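Local coordinates for protein 2-(hydroxymethyl)glutarate dehydrogenase (Eubacterium barkeri, PDB 3CKY) that catalyses the reversible, NAD-dependent interconversion of (S)-2-hydroxymethylglutarate and 2-formylglutarate, a step in the fermentation of nicotinate, at residues Gly235-Leu240 and Leu277-Met282; Thr137-Ala142 and Tyr162-Thr167. One frame throughout, in Å; residues are numbered along the deposited sequence.

Contact 1: residues Gly235-Leu240 and Leu277-Met282; sequences GFAMDL and LGREDM
The guanidinium group of Arg279 lies with one face on the methyl of Ala237, NH1 standing 3.3 Å from CB, while its edge is turned to Asp239. There NE makes a salt bridge to Asp239 OD2 whose hydrogen bond, at 3.3 Å, is weak. Bends at chi2 and chi3 fold the arginine back over the helix start, although its CB departs from it. Asp239 OD1 is paired with Arg273, so the carboxylate is shared between two arginines. Ala237 is the N-cap of helix 238-255, and the type I turn Leu277-Glu280 supplies acceptors for its first amides: Met238 N bonds to Glu280 O (2.9 Å) and Asp239 N to Gly278 O (2.9 Å), the latter on an in-plane lone pair. Ahead of the cap, Phe236 N points almost straight (170°) at the anti lone pair of Asp281 OD1, 2.8 Å away; Lys222 and Ser283 engage the same carboxylate. Phe236 O in turn receives Met282 N at 2.8 Å. Met282 CG meets the Phe236 ring obliquely. On the buried side, Met238 extends until a bend at chi3 (-63°) brings CE to 3.6 Å from Leu277 CB, with Phe269 of helix 260-274 packed against the same methionine.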
ATOM      1  N   GLY A 235      13.753  10.872  22.178  1.00 42.45           N
ATOM      2  CA  GLY A 235      12.488  11.147  21.516  1.00 42.37           C
ATOM      3  C   GLY A 235      11.514   9.996  21.689  1.00 42.36           C
ATOM      4  O   GLY A 235      11.390   9.418  22.767  1.00 42.44           O
ATOM      5  N   PHE A 236      10.823   9.666  20.611  1.00 42.56           N
ATOM      6  CA  PHE A 236       9.809   8.632  20.630  1.00 42.10           C
ATOM      7  C   PHE A 236      10.289   7.504  19.712  1.00 41.61           C
ATOM      8  O   PHE A 236      10.354   7.666  18.488  1.00 41.15           O
ATOM      9  CB  PHE A 236       8.481   9.222  20.173  1.00 42.69           C
ATOM     10  CG  PHE A 236       7.349   8.257  20.239  1.00 43.35           C
ATOM     11  CD1 PHE A 236       7.029   7.626  21.436  1.00 44.42           C
ATOM     12  CD2 PHE A 236       6.600   7.972  19.110  1.00 44.29           C
ATOM     13  CE1 PHE A 236       5.982   6.725  21.500  1.00 44.75           C
ATOM     14  CE2 PHE A 236       5.561   7.063  19.170  1.00 44.85           C
ATOM     15  CZ  PHE A 236       5.240   6.445  20.364  1.00 43.99           C
ATOM     16  N   ALA A 237      10.629   6.372  20.326  1.00 40.82           N
ATOM     17  CA  ALA A 237      11.266   5.252  19.627  1.00 40.83           C
ATOM     18  C   ALA A 237      10.485   4.810  18.403  1.00 40.34           C
ATOM     19  O   ALA A 237       9.258   4.698  18.439  1.00 40.16           O
ATOM     20  CB  ALA A 237      11.482   4.052  20.577  1.00 40.17           C
ATOM     21  N   MET A 238      11.217   4.564  17.320  1.00 40.36           N
ATOM     22  CA  MET A 238      10.625   4.095  16.067  1.00 40.34           C
ATOM     23  C   MET A 238       9.819   2.802  16.282  1.00 40.22           C
ATOM     24  O   MET A 238       8.755   2.634  15.691  1.00 40.13           O
ATOM     25  CB  MET A 238      11.717   3.886  15.021  1.00 40.06           C
ATOM     26  CG  MET A 238      11.176   3.653  13.618  1.00 40.22           C
ATOM     27  SD  MET A 238      12.456   3.347  12.399  1.00 40.85           S
ATOM     28  CE  MET A 238      13.380   4.889  12.393  1.00 38.50           C
ATOM     29  N   ASP A 239      10.328   1.909  17.138  1.00 40.17           N
ATOM     30  CA  ASP A 239       9.619   0.674  17.476  1.00 40.28           C
ATOM     31  C   ASP A 239       8.239   0.969  18.041  1.00 40.25           C
ATOM     32  O   ASP A 239       7.282   0.266  17.735  1.00 40.31           O
ATOM     33  CB  ASP A 239      10.405  -0.170  18.487  1.00 39.91           C
ATOM     34  CG  ASP A 239      11.638  -0.841  17.883  1.00 39.69           C
ATOM     35  OD1 ASP A 239      11.641  -1.201  16.682  1.00 38.56           O
ATOM     36  OD2 ASP A 239      12.622  -1.032  18.618  1.00 39.74           O
ATOM     37  N   LEU A 240       8.139   2.015  18.855  1.00 40.25           N
ATOM     38  CA  LEU A 240       6.882   2.340  19.517  1.00 40.33           C
ATOM     39  C   LEU A 240       5.866   2.956  18.556  1.00 40.08           C
ATOM     40  O   LEU A 240       4.695   2.603  18.564  1.00 39.96           O
ATOM     41  CB  LEU A 240       7.128   3.237  20.721  1.00 40.16           C
ATOM     42  CG  LEU A 240       7.932   2.580  21.838  1.00 42.16           C
ATOM     43  CD1 LEU A 240       8.246   3.584  22.955  1.00 41.90           C
ATOM     44  CD2 LEU A 240       7.197   1.330  22.395  1.00 42.62           C
ATOM     45  N   LEU A 277      17.175   0.798  13.107  1.00 40.14           N
ATOM     46  CA  LEU A 277      16.876   2.128  13.641  1.00 40.12           C
ATOM     47  C   LEU A 277      15.756   2.127  14.681  1.00 40.18           C
ATOM     48  O   LEU A 277      15.332   3.181  15.127  1.00 40.28           O
ATOM     49  CB  LEU A 277      16.510   3.058  12.488  1.00 40.30           C
ATOM     50  CG  LEU A 277      17.592   3.733  11.618  1.00 41.11           C
ATOM     51  CD1 LEU A 277      18.973   3.129  11.725  1.00 40.26           C
ATOM     52  CD2 LEU A 277      17.112   3.815  10.163  1.00 40.08           C
ATOM     53  N   GLY A 278      15.300   0.944  15.093  1.00 40.29           N
ATOM     54  CA  GLY A 278      14.143   0.818  15.979  1.00 40.50           C
ATOM     55  C   GLY A 278      14.181   1.578  17.294  1.00 40.69           C
ATOM     56  O   GLY A 278      13.136   2.024  17.793  1.00 40.63           O
ATOM     57  N   ARG A 279      15.379   1.736  17.855  1.00 41.33           N
ATOM     58  CA  ARG A 279      15.567   2.413  19.147  1.00 41.62           C
ATOM     59  C   ARG A 279      15.810   3.920  19.027  1.00 41.22           C
ATOM     60  O   ARG A 279      15.785   4.639  20.021  1.00 41.20           O
ATOM     61  CB  ARG A 279      16.741   1.775  19.895  1.00 42.54           C
ATOM     62  CG  ARG A 279      16.480   0.344  20.328  1.00 45.60           C
ATOM     63  CD  ARG A 279      15.577   0.313  21.538  1.00 51.44           C
ATOM     64  NE  ARG A 279      14.155   0.422  21.199  1.00 54.58           N
ATOM     65  CZ  ARG A 279      13.207   0.934  21.997  1.00 56.09           C
ATOM     66  NH1 ARG A 279      11.940   0.955  21.581  1.00 56.52           N
ATOM     67  NH2 ARG A 279      13.500   1.435  23.198  1.00 56.56           N
ATOM     68  N   GLU A 280      16.039   4.397  17.814  1.00 40.66           N
ATOM     69  CA  GLU A 280      16.176   5.823  17.572  1.00 40.74           C
ATOM     70  C   GLU A 280      14.800   6.468  17.491  1.00 40.53           C
ATOM     71  O   GLU A 280      13.805   5.774  17.258  1.00 40.26           O
ATOM     72  CB  GLU A 280      16.931   6.051  16.260  1.00 40.77           C
ATOM     73  CG  GLU A 280      18.343   5.488  16.296  1.00 41.43           C
ATOM     74  CD  GLU A 280      19.184   5.813  15.077  1.00 41.99           C
ATOM     75  OE1 GLU A 280      20.315   5.298  15.017  1.00 46.15           O
ATOM     76  OE2 GLU A 280      18.758   6.573  14.180  1.00 43.88           O
ATOM     77  N   ASP A 281      14.744   7.791  17.666  1.00 40.33           N
ATOM     78  CA  ASP A 281      13.511   8.518  17.484  1.00 40.46           C
ATOM     79  C   ASP A 281      12.953   8.153  16.116  1.00 40.74           C
ATOM     80  O   ASP A 281      13.705   7.901  15.159  1.00 39.94           O
ATOM     81  CB  ASP A 281      13.715  10.030  17.590  1.00 40.08           C
ATOM     82  CG  ASP A 281      12.442  10.807  17.341  1.00 40.01           C
ATOM     83  OD1 ASP A 281      11.608  10.867  18.259  1.00 38.59           O
ATOM     84  OD2 ASP A 281      12.271  11.334  16.213  1.00 37.37           O
ATOM     85  N   MET A 282      11.627   8.126  16.037  1.00 41.28           N
ATOM     86  CA  MET A 282      10.950   7.701  14.830  1.00 42.45           C
ATOM     87  C   MET A 282      11.228   8.574  13.601  1.00 41.11           C
ATOM     88  O   MET A 282      11.061   8.104  12.511  1.00 40.79           O
ATOM     89  CB  MET A 282       9.443   7.559  15.088  1.00 42.99           C
ATOM     90  CG  MET A 282       8.727   8.748  15.768  1.00 45.74           C
ATOM     91  SD  MET A 282       7.881   9.869  14.656  1.00 51.18           S
ATOM     92  CE  MET A 282       9.191  11.012  14.348  1.00 49.20           C
TER

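Contact 2: residues Thr137-Ala142 and Tyr162-Thr167; sequences TIMVGA and YHVGDT
Four backbone hydrogen bonds join Thr137-Ala142 to Tyr162-Thr167. Tyr162 N donates to Ile138 O at 2.7 Å and Val140 N to Tyr162 O at 2.7 Å, both nearly along the C=O axis. Val140 O then accepts Val164 N, and Gly165 O accepts Ala142 N on an in-plane lone pair, 3.0 Å away. Between the last two a beta bulge shifts the pairing by one residue: Val140 is opposite His163, but Gly141 is opposite Gly165. Weaker CA-H...O contacts accompany these bonds, with Gly141 CA 3.3 Å from Gly165 O and Asp166 CA pointing its hydrogen almost straight (172°) at Ala142 O. The strands are parallel and, with helix 144-157 between them, form a beta-alpha-beta unit at one end of the Rossmann-domain sheet, where 158-165 is one of the two edge strands within this chain.

Apolar contact between the segments lies on the face of Met139 and Tyr162. Met139 CB meets Val164 CG1 at 3.9 Å, and the rest of the methionine bends off to touch Lys174, the probable active-site lysine. With Thr137 OG1 beside the backbone N (chi1 -66°), the CG2 methyl is opposite that nitrogen and reaches the edge of the Tyr162 ring, 3.7 Å from CE2. The other face is packed by helix 144-157, where Val140 meets Phe147 and Leu154 and the His163 ring stacks on Phe147.

Among polar groups, Tyr162 OH bonds to Lys211 and Glu207 of the second subunit, whose Ile208 also covers the tyrosine. Where the strands end, Asp166 OD1 accepts Thr167 N through its anti lone pair at 2.8 Å, and a water donates to Gly141 O at 2.9 Å.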
ATOM      1  N   THR A 137      -2.848  13.724  30.491  1.00 61.74           N
ATOM      2  CA  THR A 137      -4.146  13.722  29.815  1.00 61.81           C
ATOM      3  C   THR A 137      -4.631  12.291  29.788  1.00 61.64           C
ATOM      4  O   THR A 137      -3.902  11.396  29.379  1.00 61.77           O
ATOM      5  CB  THR A 137      -4.063  14.300  28.396  1.00 61.74           C
ATOM      6  OG1 THR A 137      -3.731  15.687  28.487  1.00 61.45           O
ATOM      7  CG2 THR A 137      -5.393  14.153  27.662  1.00 61.66           C
ATOM      8  N   ILE A 138      -5.851  12.075  30.258  1.00 61.91           N
ATOM      9  CA  ILE A 138      -6.407  10.737  30.393  1.00 61.98           C
ATOM     10  C   ILE A 138      -7.685  10.631  29.571  1.00 62.15           C
ATOM     11  O   ILE A 138      -8.618  11.413  29.763  1.00 62.02           O
ATOM     12  CB  ILE A 138      -6.673  10.384  31.870  1.00 62.12           C
ATOM     13  CG1 ILE A 138      -5.366  10.517  32.686  1.00 62.24           C
ATOM     14  CG2 ILE A 138      -7.266   8.974  31.988  1.00 61.80           C
ATOM     15  CD1 ILE A 138      -5.476  10.139  34.163  1.00 61.87           C
ATOM     16  N   MET A 139      -7.712   9.662  28.652  1.00 62.19           N
ATOM     17  CA  MET A 139      -8.830   9.483  27.741  1.00 62.46           C
ATOM     18  C   MET A 139      -9.591   8.216  28.141  1.00 62.42           C
ATOM     19  O   MET A 139      -9.063   7.111  28.040  1.00 62.43           O
ATOM     20  CB  MET A 139      -8.317   9.395  26.304  1.00 62.42           C
ATOM     21  CG  MET A 139      -7.610  10.680  25.803  1.00 62.96           C
ATOM     22  SD  MET A 139      -6.119  10.386  24.775  1.00 64.27           S
ATOM     23  CE  MET A 139      -5.061   9.604  26.001  1.00 64.20           C
ATOM     24  N   VAL A 140     -10.842   8.387  28.577  1.00 62.45           N
ATOM     25  CA  VAL A 140     -11.592   7.313  29.230  1.00 62.40           C
ATOM     26  C   VAL A 140     -12.767   6.800  28.401  1.00 62.46           C
ATOM     27  O   VAL A 140     -13.585   7.581  27.918  1.00 62.57           O
ATOM     28  CB  VAL A 140     -12.131   7.770  30.609  1.00 62.47           C
ATOM     29  CG1 VAL A 140     -12.808   6.602  31.333  1.00 61.76           C
ATOM     30  CG2 VAL A 140     -11.004   8.351  31.461  1.00 61.59           C
ATOM     31  N   GLY A 141     -12.827   5.479  28.248  1.00 62.54           N
ATOM     32  CA  GLY A 141     -13.961   4.794  27.636  1.00 62.60           C
ATOM     33  C   GLY A 141     -14.714   4.053  28.718  1.00 62.64           C
ATOM     34  O   GLY A 141     -14.195   3.102  29.289  1.00 62.66           O
ATOM     35  N   ALA A 142     -15.936   4.493  29.010  1.00 62.79           N
ATOM     36  CA  ALA A 142     -16.722   3.903  30.096  1.00 62.79           C
ATOM     37  C   ALA A 142     -18.166   4.372  30.052  1.00 62.83           C
ATOM     38  O   ALA A 142     -18.513   5.248  29.267  1.00 62.83           O
ATOM     39  CB  ALA A 142     -16.094   4.255  31.441  1.00 62.58           C
ATOM     40  N   TYR A 162     -10.663  13.212  30.045  1.00 60.47           N
ATOM     41  CA  TYR A 162     -11.712  13.179  29.034  1.00 60.32           C
ATOM     42  C   TYR A 162     -12.546  11.908  29.126  1.00 60.20           C
ATOM     43  O   TYR A 162     -12.001  10.789  29.156  1.00 60.21           O
ATOM     44  CB  TYR A 162     -11.112  13.258  27.642  1.00 60.50           C
ATOM     45  CG  TYR A 162     -10.495  14.586  27.312  1.00 60.76           C
ATOM     46  CD1 TYR A 162     -11.266  15.618  26.789  1.00 60.84           C
ATOM     47  CD2 TYR A 162      -9.132  14.810  27.499  1.00 60.79           C
ATOM     48  CE1 TYR A 162     -10.701  16.837  26.469  1.00 61.00           C
ATOM     49  CE2 TYR A 162      -8.552  16.028  27.177  1.00 60.98           C
ATOM     50  CZ  TYR A 162      -9.340  17.039  26.668  1.00 61.31           C
ATOM     51  OH  TYR A 162      -8.785  18.265  26.340  1.00 61.51           O
ATOM     52  N   HIS A 163     -13.866  12.094  29.185  1.00 59.84           N
ATOM     53  CA  HIS A 163     -14.804  11.007  28.993  1.00 59.69           C
ATOM     54  C   HIS A 163     -15.120  10.979  27.498  1.00 59.39           C
ATOM     55  O   HIS A 163     -16.013  11.673  27.027  1.00 59.47           O
ATOM     56  CB  HIS A 163     -16.055  11.211  29.848  1.00 59.80           C
ATOM     57  CG  HIS A 163     -17.031  10.085  29.758  1.00 60.07           C
ATOM     58  ND1 HIS A 163     -16.650   8.795  29.464  1.00 61.06           N
ATOM     59  CD2 HIS A 163     -18.372  10.052  29.935  1.00 60.52           C
ATOM     60  CE1 HIS A 163     -17.716   8.016  29.449  1.00 60.80           C
ATOM     61  NE2 HIS A 163     -18.773   8.754  29.735  1.00 60.80           N
ATOM     62  N   VAL A 164     -14.359  10.180  26.757  1.00 59.14           N
ATOM     63  CA  VAL A 164     -14.358  10.245  25.293  1.00 58.84           C
ATOM     64  C   VAL A 164     -15.461   9.406  24.664  1.00 58.44           C
ATOM     65  O   VAL A 164     -15.780   9.579  23.487  1.00 58.69           O
ATOM     66  CB  VAL A 164     -12.978   9.825  24.699  1.00 59.06           C
ATOM     67  CG1 VAL A 164     -11.869  10.697  25.272  1.00 59.19           C
ATOM     68  CG2 VAL A 164     -12.687   8.346  24.969  1.00 59.01           C
ATOM     69  N   GLY A 165     -16.045   8.508  25.440  1.00 57.89           N
ATOM     70  CA  GLY A 165     -17.116   7.665  24.937  1.00 57.71           C
ATOM     71  C   GLY A 165     -17.261   6.445  25.801  1.00 57.39           C
ATOM     72  O   GLY A 165     -16.790   6.431  26.931  1.00 57.28           O
ATOM     73  N   ASP A 166     -17.916   5.417  25.274  1.00 57.18           N
ATOM     74  CA  ASP A 166     -18.076   4.174  26.020  1.00 57.02           C
ATOM     75  C   ASP A 166     -16.823   3.301  25.874  1.00 56.72           C
ATOM     76  O   ASP A 166     -15.823   3.719  25.283  1.00 56.90           O
ATOM     77  CB  ASP A 166     -19.331   3.426  25.576  1.00 57.31           C
ATOM     78  CG  ASP A 166     -20.076   2.792  26.744  1.00 58.27           C
ATOM     79  OD1 ASP A 166     -19.423   2.183  27.621  1.00 59.24           O
ATOM     80  OD2 ASP A 166     -21.315   2.914  26.782  1.00 59.80           O
ATOM     81  N   THR A 167     -16.880   2.101  26.438  1.00 56.12           N
ATOM     82  CA  THR A 167     -15.749   1.184  26.457  1.00 55.47           C
ATOM     83  C   THR A 167     -15.041   1.081  25.104  1.00 54.94           C
ATOM     84  O   THR A 167     -15.675   0.917  24.061  1.00 55.32           O
ATOM     85  CB  THR A 167     -16.215  -0.210  26.911  1.00 55.68           C
ATOM     86  OG1 THR A 167     -16.921  -0.066  28.147  1.00 55.69           O
ATOM     87  CG2 THR A 167     -15.028  -1.165  27.104  1.00 55.88           C
TER
HETATM   88  O   HOH W   1     -15.380   0.505  29.947  1.00 58.85           O

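How the contacts relate
Both contacts are partly buried, and they lie on opposite sides of the chain's centre, their own centres about 27 Å apart. Contact 2 belongs to the Rossmann domain and pairs neighbouring strands of one sheet; contact 1, in the helical C-terminal part, sets a loop against the start of a helix. Backbone hydrogen bonds dominate both, but contact 2 repeats them in a parallel ladder broken by a bulge, whereas contact 1 adds side-chain charges and amide capping. Only contact 2 touches another subunit. Helix 169-197, which carries the probable active-site residue Lys174, packs directly on contact 2, and contact 1 lies near that lysine, Phe236 approaching it to about 7 Å between side chains.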